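Local coordinates for protein beta-galactosidase (PDB 4MAD) that probably hydrolyses terminal non-reducing beta-D-galactose residues from beta-D-galactosides, as a family 35 glycoside hydrolase, at residues V422-G426 / E427-I431; K472-T475 / E476-L480; L559-A563 / P564-E568. All coordinates share one frame; numbering follows the deposited sequence.

Contacts 1 and 2 both belong to the first all-beta domain, where they occupy different sheets: 422-431 is a hairpin at one border of a six-stranded antiparallel sheet, and 472-480 is a bent strand of the four-stranded sheet. Their centres are 16 Å apart and their nearest atoms about 7 Å, so they do not touch; strand 440-445, from the sheet of contact 2, meets valines of contact 1. Contact 3, at 559-568, lies in the galactose-binding domain, 36 Å and 38 Å centre to centre from contacts 1 and 2. All three lie away from the predicted catalytic residues Glu171 and Glu247, which are in the barrel domain.

Contact 1: V422-G426 / E427-I431; sequences VYVNG and EYVGI
With CG of Tyr423 anti to its carbonyl carbon (chi1 -52°) and CG of Tyr428 anti to its own backbone N (chi1 177°), the two rings meet; as a non-hydrogen-bonded antiparallel pair, the residues already share one face of a tight beta hairpin. Tyr423 CE1 comes up to the rim of the Tyr428 ring, near its plane, 3.6 Å from Tyr428 CD1. With centroids 5.5 Å apart and planes at 56°, the pair is oblique, neither stacked nor T-shaped. The backbone N of Gly430 lies over the centre of the Tyr428 ring.

The reversal is a type I' beta turn from Val424 to Glu427, with Asn425 and Gly426 at its corners. It is closed by two bonds, Val424 N to Glu427 O at 3.0 Å and Glu427 N to Val424 O at 3.0 Å. The first lies in the carbonyl plane; in the second the donor stands well above it. Val424 O also accepts from a water, 2.7 Å away, that donates in addition to Glu427 OE1 and so ties this exposed side chain back to the turn.

Farther along, a classic bulge sets two residues, Val429 and Gly430, opposite the single Val422. Val422 N gives a nearly straight bond of 2.9 Å to Gly430 O. At the backbone angles of Gly430 a CB would collide with the preceding carbonyl oxygen. On the face away from the tyrosines, Val424 CG2 meets Val429 CG1 at 4.0 Å, the two side chains at about a right angle.

Strand 427-433 is outermost in its sheet, while 419-424 is paired on its other side with 449-457. Tyr423 OH bonds to Asn511 O and its ring meets Phe512; Val422 and Val429 pack on Leu441 of strand 440-445.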
ATOM      1  N   VAL A 422      26.608  -1.807  -2.752  1.00 15.35           N
ATOM      2  CA  VAL A 422      27.592  -2.142  -3.709  1.00 15.84           C
ATOM      3  C   VAL A 422      28.785  -2.894  -3.093  1.00 15.47           C
ATOM      4  O   VAL A 422      29.286  -2.523  -2.120  1.00 16.49           O
ATOM      5  CB  VAL A 422      28.107  -0.870  -4.412  1.00 16.83           C
ATOM      6  CG1 VAL A 422      29.027  -1.190  -5.501  1.00 19.13           C
ATOM      7  CG2 VAL A 422      26.989  -0.086  -4.908  1.00 12.04           C
ATOM      8  N   TYR A 423      29.177  -3.961  -3.766  1.00 16.57           N
ATOM      9  CA  TYR A 423      30.251  -4.852  -3.405  1.00 16.09           C
ATOM     10  C   TYR A 423      31.185  -5.081  -4.597  1.00 18.98           C
ATOM     11  O   TYR A 423      30.729  -5.288  -5.692  1.00 18.42           O
ATOM     12  CB  TYR A 423      29.713  -6.206  -2.918  1.00 17.30           C
ATOM     13  CG  TYR A 423      28.666  -6.042  -1.820  1.00 15.38           C
ATOM     14  CD1 TYR A 423      29.016  -6.078  -0.491  1.00 22.31           C
ATOM     15  CD2 TYR A 423      27.354  -5.776  -2.125  1.00 19.95           C
ATOM     16  CE1 TYR A 423      28.080  -5.879   0.490  1.00 18.79           C
ATOM     17  CE2 TYR A 423      26.420  -5.603  -1.164  1.00 18.05           C
ATOM     18  CZ  TYR A 423      26.783  -5.642   0.147  1.00 19.28           C
ATOM     19  OH  TYR A 423      25.845  -5.446   1.080  1.00 20.05           O
ATOM     20  N   VAL A 424      32.472  -5.064  -4.315  1.00 17.58           N
ATOM     21  CA  VAL A 424      33.475  -5.361  -5.292  1.00 18.52           C
ATOM     22  C   VAL A 424      34.351  -6.480  -4.714  1.00 19.85           C
ATOM     23  O   VAL A 424      34.894  -6.331  -3.681  1.00 20.46           O
ATOM     24  CB  VAL A 424      34.341  -4.127  -5.569  1.00 17.80           C
ATOM     25  CG1 VAL A 424      35.515  -4.506  -6.323  1.00 24.85           C
ATOM     26  CG2 VAL A 424      33.562  -3.079  -6.299  1.00 17.51           C
ATOM     27  N   ASN A 425      34.415  -7.603  -5.400  1.00 19.03           N
ATOM     28  CA  ASN A 425      35.233  -8.729  -4.997  1.00 22.27           C
ATOM     29  C   ASN A 425      34.904  -9.131  -3.551  1.00 24.50           C
ATOM     30  O   ASN A 425      35.749  -9.473  -2.807  1.00 22.92           O
ATOM     31  CB  ASN A 425      36.703  -8.426  -5.155  1.00 24.41           C
ATOM     32  CG  ASN A 425      37.164  -8.547  -6.572  1.00 24.73           C
ATOM     33  OD1 ASN A 425      36.643  -9.307  -7.309  1.00 19.47           O
ATOM     34  ND2 ASN A 425      38.150  -7.791  -6.920  1.00 23.50           N
ATOM     35  N   GLY A 426      33.645  -9.059  -3.219  1.00 24.91           N
ATOM     36  CA  GLY A 426      33.183  -9.547  -1.960  1.00 27.90           C
ATOM     37  C   GLY A 426      33.422  -8.611  -0.802  1.00 27.59           C
ATOM     38  O   GLY A 426      33.190  -8.971   0.328  1.00 29.45           O
ATOM     39  N   GLU A 427      33.847  -7.403  -1.099  1.00 24.90           N
ATOM     40  CA  GLU A 427      34.040  -6.364  -0.127  1.00 25.55           C
ATOM     41  C   GLU A 427      32.995  -5.271  -0.293  1.00 23.26           C
ATOM     42  O   GLU A 427      32.699  -4.918  -1.354  1.00 23.20           O
ATOM     43  CB  GLU A 427      35.381  -5.697  -0.322  1.00 27.87           C
ATOM     44  CG  GLU A 427      36.594  -6.499  -0.009  1.00 37.57           C
ATOM     45  CD  GLU A 427      37.852  -5.631  -0.106  1.00 53.37           C
ATOM     46  OE1 GLU A 427      38.388  -5.462  -1.200  1.00 53.66           O
ATOM     47  OE2 GLU A 427      38.276  -5.085   0.920  1.00 55.46           O
ATOM     48  N   TYR A 428      32.497  -4.718   0.774  1.00 21.97           N
ATOM     49  CA  TYR A 428      31.494  -3.694   0.694  1.00 21.60           C
ATOM     50  C   TYR A 428      32.123  -2.404   0.370  1.00 24.78           C
ATOM     51  O   TYR A 428      33.062  -2.051   0.987  1.00 24.71           O
ATOM     52  CB  TYR A 428      30.846  -3.534   2.051  1.00 22.09           C
ATOM     53  CG  TYR A 428      29.809  -2.443   2.210  1.00 20.21           C
ATOM     54  CD1 TYR A 428      28.591  -2.525   1.603  1.00 22.19           C
ATOM     55  CD2 TYR A 428      30.044  -1.356   2.980  1.00 25.81           C
ATOM     56  CE1 TYR A 428      27.654  -1.577   1.724  1.00 20.26           C
ATOM     57  CE2 TYR A 428      29.071  -0.376   3.131  1.00 27.58           C
ATOM     58  CZ  TYR A 428      27.875  -0.504   2.505  1.00 23.46           C
ATOM     59  OH  TYR A 428      26.888   0.429   2.624  1.00 24.35           O
ATOM     60  N   VAL A 429      31.545  -1.685  -0.550  1.00 22.28           N
ATOM     61  CA  VAL A 429      32.046  -0.393  -0.891  1.00 24.68           C
ATOM     62  C   VAL A 429      31.092   0.770  -0.569  1.00 27.46           C
ATOM     63  O   VAL A 429      31.541   1.855  -0.334  1.00 28.61           O
ATOM     64  CB  VAL A 429      32.394  -0.326  -2.389  1.00 20.00           C
ATOM     65  CG1 VAL A 429      33.525  -1.289  -2.717  1.00 20.00           C
ATOM     66  CG2 VAL A 429      31.167  -0.626  -3.236  1.00 20.00           C
ATOM     67  N   GLY A 430      29.847   0.553  -0.471  1.00 21.53           N
ATOM     68  CA  GLY A 430      28.951   1.612  -0.078  1.00 23.91           C
ATOM     69  C   GLY A 430      27.547   1.485  -0.588  1.00 22.74           C
ATOM     70  O   GLY A 430      27.186   0.489  -1.102  1.00 19.27           O
ATOM     71  N   ILE A 431      26.770   2.544  -0.430  1.00 21.49           N
ATOM     72  CA  ILE A 431      25.415   2.540  -0.926  1.00 23.58           C
ATOM     73  C   ILE A 431      25.202   3.652  -1.924  1.00 22.24           C
ATOM     74  O   ILE A 431      25.793   4.680  -1.827  1.00 22.35           O
ATOM     75  CB  ILE A 431      24.389   2.742   0.164  1.00 24.02           C
ATOM     76  CG1 ILE A 431      24.669   4.015   0.872  1.00 31.11           C
ATOM     77  CG2 ILE A 431      24.441   1.670   1.163  1.00 27.39           C
ATOM     78  CD1 ILE A 431      23.956   4.100   2.176  1.00 42.49           C
TER
HETATM   79  O   HOH W   1      37.220  -4.909  -3.508  1.00 34.11           O

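Contact 2: K472-T475 / E476-L480; sequences KGIT and EGVRL
Ile474 packs against a peptide plane, that of Gly477-Val478, peptides being the flat groups here, as no ring takes part. Its methyl CG2 sits over one face of this peptide, almost directly above the carbonyl oxygen, 3.6 Å from Gly477 O. At the peptide joining Thr475 to Glu476, Thr475 OG1 and Glu476 CG are displaced to one side of the plane; Ile474 CG2 lies on the other side without touching it. Glu476 CG is 3.6 Å from Thr475 C. Although Thr475 OG1 comes within 3.1 Å of Glu476 N, the angle is too poor for a bond, and this hydroxyl is instead hydrogen-bonded to Asp415 N.

The apolar part of the contact joins Ile474 to Val478 across the bend. Because Ile474 CG2 is anti to its backbone N, it leans toward the following residues; the other branch, extended at chi2 (165°), carries CD1 to 3.9 Å from Val478 CG2. That valine methyl, beside its own backbone N, also lies 4.1 Å from Ile474 CG2. The two side chains meet at about a right angle, and both are buried.

What brings them together is a corner in the chain at Thr475 and Glu476. The two segments share no hydrogen bond, and their backbone is held by the neighbouring strand: a second bulge puts Glu476 and Gly477 across from one residue, Gln414, and both make backbone bonds to it. The Glu476 carboxylate reaches the same residue, OE1 pairing with Gln414 NE2.

Within the four-stranded antiparallel sheet, strand 473-480 runs between 409-417 and the short 483-484, with which it forms a hairpin. Ile474 rests on Val413 of strand 409-417, and its backbone N bonds to Tyr398 OH from strand 395-403 of the six-stranded sheet.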
ATOM      1  N   LYS A 472      11.737  -0.152 -11.292  1.00 16.94           N
ATOM      2  CA  LYS A 472      12.548  -0.450 -10.153  1.00 17.24           C
ATOM      3  C   LYS A 472      13.774  -1.351 -10.498  1.00 20.24           C
ATOM      4  O   LYS A 472      13.773  -2.067 -11.477  1.00 20.19           O
ATOM      5  CB  LYS A 472      11.662  -1.011  -9.055  1.00 16.75           C
ATOM      6  CG  LYS A 472      10.536  -0.117  -8.702  1.00 13.83           C
ATOM      7  CD  LYS A 472      11.029   1.116  -8.135  1.00 14.71           C
ATOM      8  CE  LYS A 472      10.102   1.666  -7.068  1.00 17.95           C
ATOM      9  NZ  LYS A 472      10.384   2.991  -6.673  1.00 15.88           N
ATOM     10  N   GLY A 473      14.814  -1.255  -9.692  1.00 17.95           N
ATOM     11  CA  GLY A 473      16.099  -1.841  -9.992  1.00 16.56           C
ATOM     12  C   GLY A 473      17.026  -0.782 -10.517  1.00 17.66           C
ATOM     13  O   GLY A 473      17.134   0.257  -9.962  1.00 17.51           O
ATOM     14  N   ILE A 474      17.705  -1.122 -11.593  1.00 17.07           N
ATOM     15  CA  ILE A 474      18.585  -0.218 -12.288  1.00 16.91           C
ATOM     16  C   ILE A 474      17.898   0.057 -13.604  1.00 18.50           C
ATOM     17  O   ILE A 474      17.652  -0.824 -14.347  1.00 18.98           O
ATOM     18  CB  ILE A 474      19.944  -0.876 -12.489  1.00 16.56           C
ATOM     19  CG1 ILE A 474      20.592  -1.066 -11.147  1.00 17.40           C
ATOM     20  CG2 ILE A 474      20.791  -0.076 -13.356  1.00 16.93           C
ATOM     21  CD1 ILE A 474      21.663  -1.922 -11.111  1.00 20.48           C
ATOM     22  N   THR A 475      17.505   1.293 -13.802  1.00 17.54           N
ATOM     23  CA  THR A 475      16.777   1.675 -14.984  1.00 20.46           C
ATOM     24  C   THR A 475      17.494   1.606 -16.330  1.00 22.35           C
ATOM     25  O   THR A 475      16.927   1.153 -17.264  1.00 22.14           O
ATOM     26  CB  THR A 475      16.137   3.046 -14.816  1.00 22.55           C
ATOM     27  OG1 THR A 475      17.140   4.009 -14.601  1.00 18.76           O
ATOM     28  CG2 THR A 475      15.224   3.012 -13.654  1.00 24.11           C
ATOM     29  N   GLU A 476      18.725   2.092 -16.411  1.00 22.66           N
ATOM     30  CA  GLU A 476      19.441   2.131 -17.677  1.00 22.50           C
ATOM     31  C   GLU A 476      20.778   1.387 -17.748  1.00 21.94           C
ATOM     32  O   GLU A 476      21.071   0.712 -18.695  1.00 21.89           O
ATOM     33  CB  GLU A 476      19.696   3.585 -18.028  1.00 21.32           C
ATOM     34  CG  GLU A 476      18.467   4.379 -18.323  1.00 25.76           C
ATOM     35  CD  GLU A 476      18.705   5.882 -18.452  1.00 33.66           C
ATOM     36  OE1 GLU A 476      19.631   6.300 -19.128  1.00 30.26           O
ATOM     37  OE2 GLU A 476      17.958   6.611 -17.833  1.00 33.01           O
ATOM     38  N   GLY A 477      21.617   1.646 -16.776  1.00 19.14           N
ATOM     39  CA  GLY A 477      22.968   1.133 -16.814  1.00 18.15           C
ATOM     40  C   GLY A 477      23.767   1.351 -15.552  1.00 16.68           C
ATOM     41  O   GLY A 477      23.345   2.062 -14.674  1.00 17.54           O
ATOM     42  N   VAL A 478      24.934   0.729 -15.510  1.00 17.93           N
ATOM     43  CA  VAL A 478      25.947   0.993 -14.507  1.00 16.81           C
ATOM     44  C   VAL A 478      27.259   1.324 -15.197  1.00 18.62           C
ATOM     45  O   VAL A 478      27.622   0.672 -16.095  1.00 17.22           O
ATOM     46  CB  VAL A 478      26.151  -0.201 -13.616  1.00 18.71           C
ATOM     47  CG1 VAL A 478      27.126   0.084 -12.569  1.00 16.72           C
ATOM     48  CG2 VAL A 478      24.854  -0.670 -13.037  1.00 17.85           C
ATOM     49  N   ARG A 479      27.931   2.365 -14.778  1.00 17.73           N
ATOM     50  CA  ARG A 479      29.140   2.746 -15.476  1.00 19.53           C
ATOM     51  C   ARG A 479      30.280   3.142 -14.573  1.00 19.27           C
ATOM     52  O   ARG A 479      30.064   3.589 -13.499  1.00 18.97           O
ATOM     53  CB  ARG A 479      28.880   3.839 -16.491  1.00 18.33           C
ATOM     54  CG  ARG A 479      28.335   5.069 -15.961  1.00 19.17           C
ATOM     55  CD  ARG A 479      27.790   5.967 -17.065  1.00 19.32           C
ATOM     56  NE  ARG A 479      26.819   6.944 -16.628  1.00 21.04           N
ATOM     57  CZ  ARG A 479      27.095   8.138 -16.135  1.00 21.85           C
ATOM     58  NH1 ARG A 479      28.325   8.553 -15.968  1.00 24.21           N
ATOM     59  NH2 ARG A 479      26.132   8.937 -15.793  1.00 19.34           N
ATOM     60  N   LEU A 480      31.481   2.960 -15.088  1.00 18.50           N
ATOM     61  CA  LEU A 480      32.667   3.430 -14.443  1.00 18.51           C
ATOM     62  C   LEU A 480      33.145   4.596 -15.299  1.00 19.78           C
ATOM     63  O   LEU A 480      33.434   4.424 -16.434  1.00 17.06           O
ATOM     64  CB  LEU A 480      33.692   2.310 -14.458  1.00 18.43           C
ATOM     65  CG  LEU A 480      33.326   1.066 -13.660  1.00 16.81           C
ATOM     66  CD1 LEU A 480      34.204  -0.026 -13.955  1.00 16.64           C
ATOM     67  CD2 LEU A 480      33.272   1.292 -12.188  1.00 20.14           C
TER

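Contact 3: L559-A563 / P564-E568; sequences LYVPA and PFLQE
Val561, the last residue of strand 558-561, packs on the short 3-10 turn by which the chain leaves the edge of an antiparallel sheet of the galactose-binding domain. Its methyl CG1 meets Leu566 CG at 4.2 Å and Phe565 CB at 4.4 Å, and the side chain also lies against Thr528, Ile530 and Leu547 of the sheet.

Pro562 follows and makes two kinds of contact with Phe565. Its carbonyl oxygen accepts Phe565 N at 3.1 Å, with the donor above the carbonyl plane. Pro562 CG lies over one face of the phenyl group, toward its rim, in a CH-pi contact: it is 4.2 Å from the ring centroid and 18° off the normal. Pro562 CD also touches Phe565 CD2, at 3.6 Å. The phenyl group is placed there with CG anti to its carbonyl carbon (chi1 -74°), and it also stacks with His545. An alanine at Phe565 would keep the backbone bond but would probably leave the Pro562 ring and His545 without their aromatic partner and open a gap beside Leu547.

Ala563 adds the second bond of the turn, again spanning three residues. Its own N is bonded to Asp527 OD1, which ties the start of the turn to a loop of the same domain. Between the two donors of the turn and this alanine stands Pro564, which has no N-H to give. The turn finishes where Leu566 N reaches Ala563 O at 2.9 Å, from 51° above the carbonyl plane.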
ATOM      1  N   LEU A 559       6.819  -3.622  14.375  1.00 17.19           N
ATOM      2  CA  LEU A 559       6.001  -4.244  13.379  1.00 16.48           C
ATOM      3  C   LEU A 559       4.888  -5.034  14.064  1.00 16.71           C
ATOM      4  O   LEU A 559       5.169  -5.824  14.844  1.00 17.17           O
ATOM      5  CB  LEU A 559       6.790  -5.201  12.465  1.00 15.47           C
ATOM      6  CG  LEU A 559       7.671  -4.638  11.364  1.00 19.38           C
ATOM      7  CD1 LEU A 559       8.540  -5.657  10.635  1.00 17.15           C
ATOM      8  CD2 LEU A 559       6.925  -3.792  10.439  1.00 21.33           C
ATOM      9  N   TYR A 560       3.664  -4.801  13.653  1.00 15.73           N
ATOM     10  CA  TYR A 560       2.507  -5.505  14.146  1.00 15.42           C
ATOM     11  C   TYR A 560       2.484  -6.907  13.629  1.00 16.40           C
ATOM     12  O   TYR A 560       2.626  -7.137  12.492  1.00 17.78           O
ATOM     13  CB  TYR A 560       1.244  -4.740  13.786  1.00 14.68           C
ATOM     14  CG  TYR A 560      -0.105  -5.406  13.859  1.00 15.31           C
ATOM     15  CD1 TYR A 560      -0.573  -5.967  15.001  1.00 19.32           C
ATOM     16  CD2 TYR A 560      -0.915  -5.404  12.783  1.00 22.10           C
ATOM     17  CE1 TYR A 560      -1.771  -6.520  15.043  1.00 18.10           C
ATOM     18  CE2 TYR A 560      -2.109  -5.969  12.803  1.00 21.62           C
ATOM     19  CZ  TYR A 560      -2.548  -6.525  13.953  1.00 25.09           C
ATOM     20  OH  TYR A 560      -3.754  -7.086  13.957  1.00 28.44           O
ATOM     21  N   VAL A 561       2.271  -7.814  14.556  1.00 16.31           N
ATOM     22  CA  VAL A 561       2.059  -9.191  14.287  1.00 17.49           C
ATOM     23  C   VAL A 561       0.635  -9.619  14.654  1.00 16.27           C
ATOM     24  O   VAL A 561       0.349  -9.816  15.771  1.00 17.53           O
ATOM     25  CB  VAL A 561       3.011 -10.029  15.123  1.00 16.32           C
ATOM     26  CG1 VAL A 561       2.896 -11.460  14.773  1.00 17.86           C
ATOM     27  CG2 VAL A 561       4.393  -9.549  15.032  1.00 20.39           C
ATOM     28  N   PRO A 562      -0.222  -9.796  13.690  1.00 18.79           N
ATOM     29  CA  PRO A 562      -1.548 -10.299  13.958  1.00 19.41           C
ATOM     30  C   PRO A 562      -1.513 -11.717  14.525  1.00 20.99           C
ATOM     31  O   PRO A 562      -0.769 -12.514  14.074  1.00 19.70           O
ATOM     32  CB  PRO A 562      -2.194 -10.321  12.574  1.00 21.34           C
ATOM     33  CG  PRO A 562      -1.433  -9.433  11.794  1.00 21.43           C
ATOM     34  CD  PRO A 562      -0.064  -9.483  12.280  1.00 16.43           C
ATOM     35  N   ALA A 563      -2.417 -12.028  15.428  1.00 19.36           N
ATOM     36  CA  ALA A 563      -2.374 -13.330  16.041  1.00 21.42           C
ATOM     37  C   ALA A 563      -2.436 -14.483  15.036  1.00 20.08           C
ATOM     38  O   ALA A 563      -1.824 -15.491  15.255  1.00 22.84           O
ATOM     39  CB  ALA A 563      -3.451 -13.458  17.013  1.00 19.13           C
ATOM     40  N   PRO A 564      -3.166 -14.334  13.952  1.00 20.81           N
ATOM     41  CA  PRO A 564      -3.335 -15.440  13.001  1.00 22.01           C
ATOM     42  C   PRO A 564      -2.054 -15.908  12.348  1.00 21.92           C
ATOM     43  O   PRO A 564      -2.006 -16.980  11.855  1.00 19.12           O
ATOM     44  CB  PRO A 564      -4.265 -14.860  11.989  1.00 22.18           C
ATOM     45  CG  PRO A 564      -5.140 -13.989  12.799  1.00 20.36           C
ATOM     46  CD  PRO A 564      -4.209 -13.330  13.749  1.00 20.39           C
ATOM     47  N   PHE A 565      -1.068 -15.033  12.306  1.00 18.18           N
ATOM     48  CA  PHE A 565       0.243 -15.335  11.837  1.00 19.75           C
ATOM     49  C   PHE A 565       0.987 -16.340  12.762  1.00 20.43           C
ATOM     50  O   PHE A 565       1.876 -16.997  12.352  1.00 22.15           O
ATOM     51  CB  PHE A 565       1.028 -14.052  11.676  1.00 19.16           C
ATOM     52  CG  PHE A 565       0.636 -13.214  10.464  1.00 20.27           C
ATOM     53  CD1 PHE A 565      -0.373 -13.575   9.624  1.00 18.83           C
ATOM     54  CD2 PHE A 565       1.304 -12.055  10.189  1.00 16.54           C
ATOM     55  CE1 PHE A 565      -0.694 -12.806   8.569  1.00 21.50           C
ATOM     56  CE2 PHE A 565       0.994 -11.319   9.141  1.00 18.74           C
ATOM     57  CZ  PHE A 565      -0.015 -11.679   8.334  1.00 22.38           C
ATOM     58  N   LEU A 566       0.642 -16.316  14.033  1.00 19.44           N
ATOM     59  CA  LEU A 566       1.166 -17.178  15.079  1.00 19.58           C
ATOM     60  C   LEU A 566       0.420 -18.522  15.278  1.00 23.26           C
ATOM     61  O   LEU A 566      -0.680 -18.687  14.848  1.00 22.32           O
ATOM     62  CB  LEU A 566       1.181 -16.443  16.412  1.00 20.26           C
ATOM     63  CG  LEU A 566       2.060 -15.199  16.569  1.00 21.01           C
ATOM     64  CD1 LEU A 566       1.875 -14.445  17.837  1.00 19.81           C
ATOM     65  CD2 LEU A 566       3.455 -15.556  16.366  1.00 24.38           C
ATOM     66  N   GLN A 567       1.110 -19.446  15.917  1.00 23.28           N
ATOM     67  CA  GLN A 567       0.553 -20.717  16.293  1.00 25.76           C
ATOM     68  C   GLN A 567       1.065 -21.152  17.641  1.00 24.80           C
ATOM     69  O   GLN A 567       2.098 -20.731  18.094  1.00 23.20           O
ATOM     70  CB  GLN A 567       0.828 -21.781  15.259  1.00 27.97           C
ATOM     71  CG  GLN A 567       2.249 -22.198  15.148  1.00 32.75           C
ATOM     72  CD  GLN A 567       2.488 -22.968  13.871  1.00 42.52           C
ATOM     73  OE1 GLN A 567       2.215 -22.476  12.802  1.00 48.78           O
ATOM     74  NE2 GLN A 567       2.963 -24.159  13.981  1.00 36.50           N
ATOM     75  N   GLU A 568       0.294 -22.001  18.288  1.00 25.88           N
ATOM     76  CA  GLU A 568       0.727 -22.527  19.559  1.00 27.57           C
ATOM     77  C   GLU A 568       1.944 -23.333  19.345  1.00 25.68           C
ATOM     78  O   GLU A 568       2.010 -24.069  18.443  1.00 27.21           O
ATOM     79  CB  GLU A 568      -0.351 -23.396  20.195  1.00 31.72           C
ATOM     80  CG  GLU A 568      -1.275 -22.573  21.052  1.00 38.71           C
ATOM     81  CD  GLU A 568      -2.614 -23.228  21.343  1.00 52.20           C
ATOM     82  OE1 GLU A 568      -2.691 -24.463  21.344  1.00 50.44           O
ATOM     83  OE2 GLU A 568      -3.578 -22.480  21.585  1.00 52.32           O
TER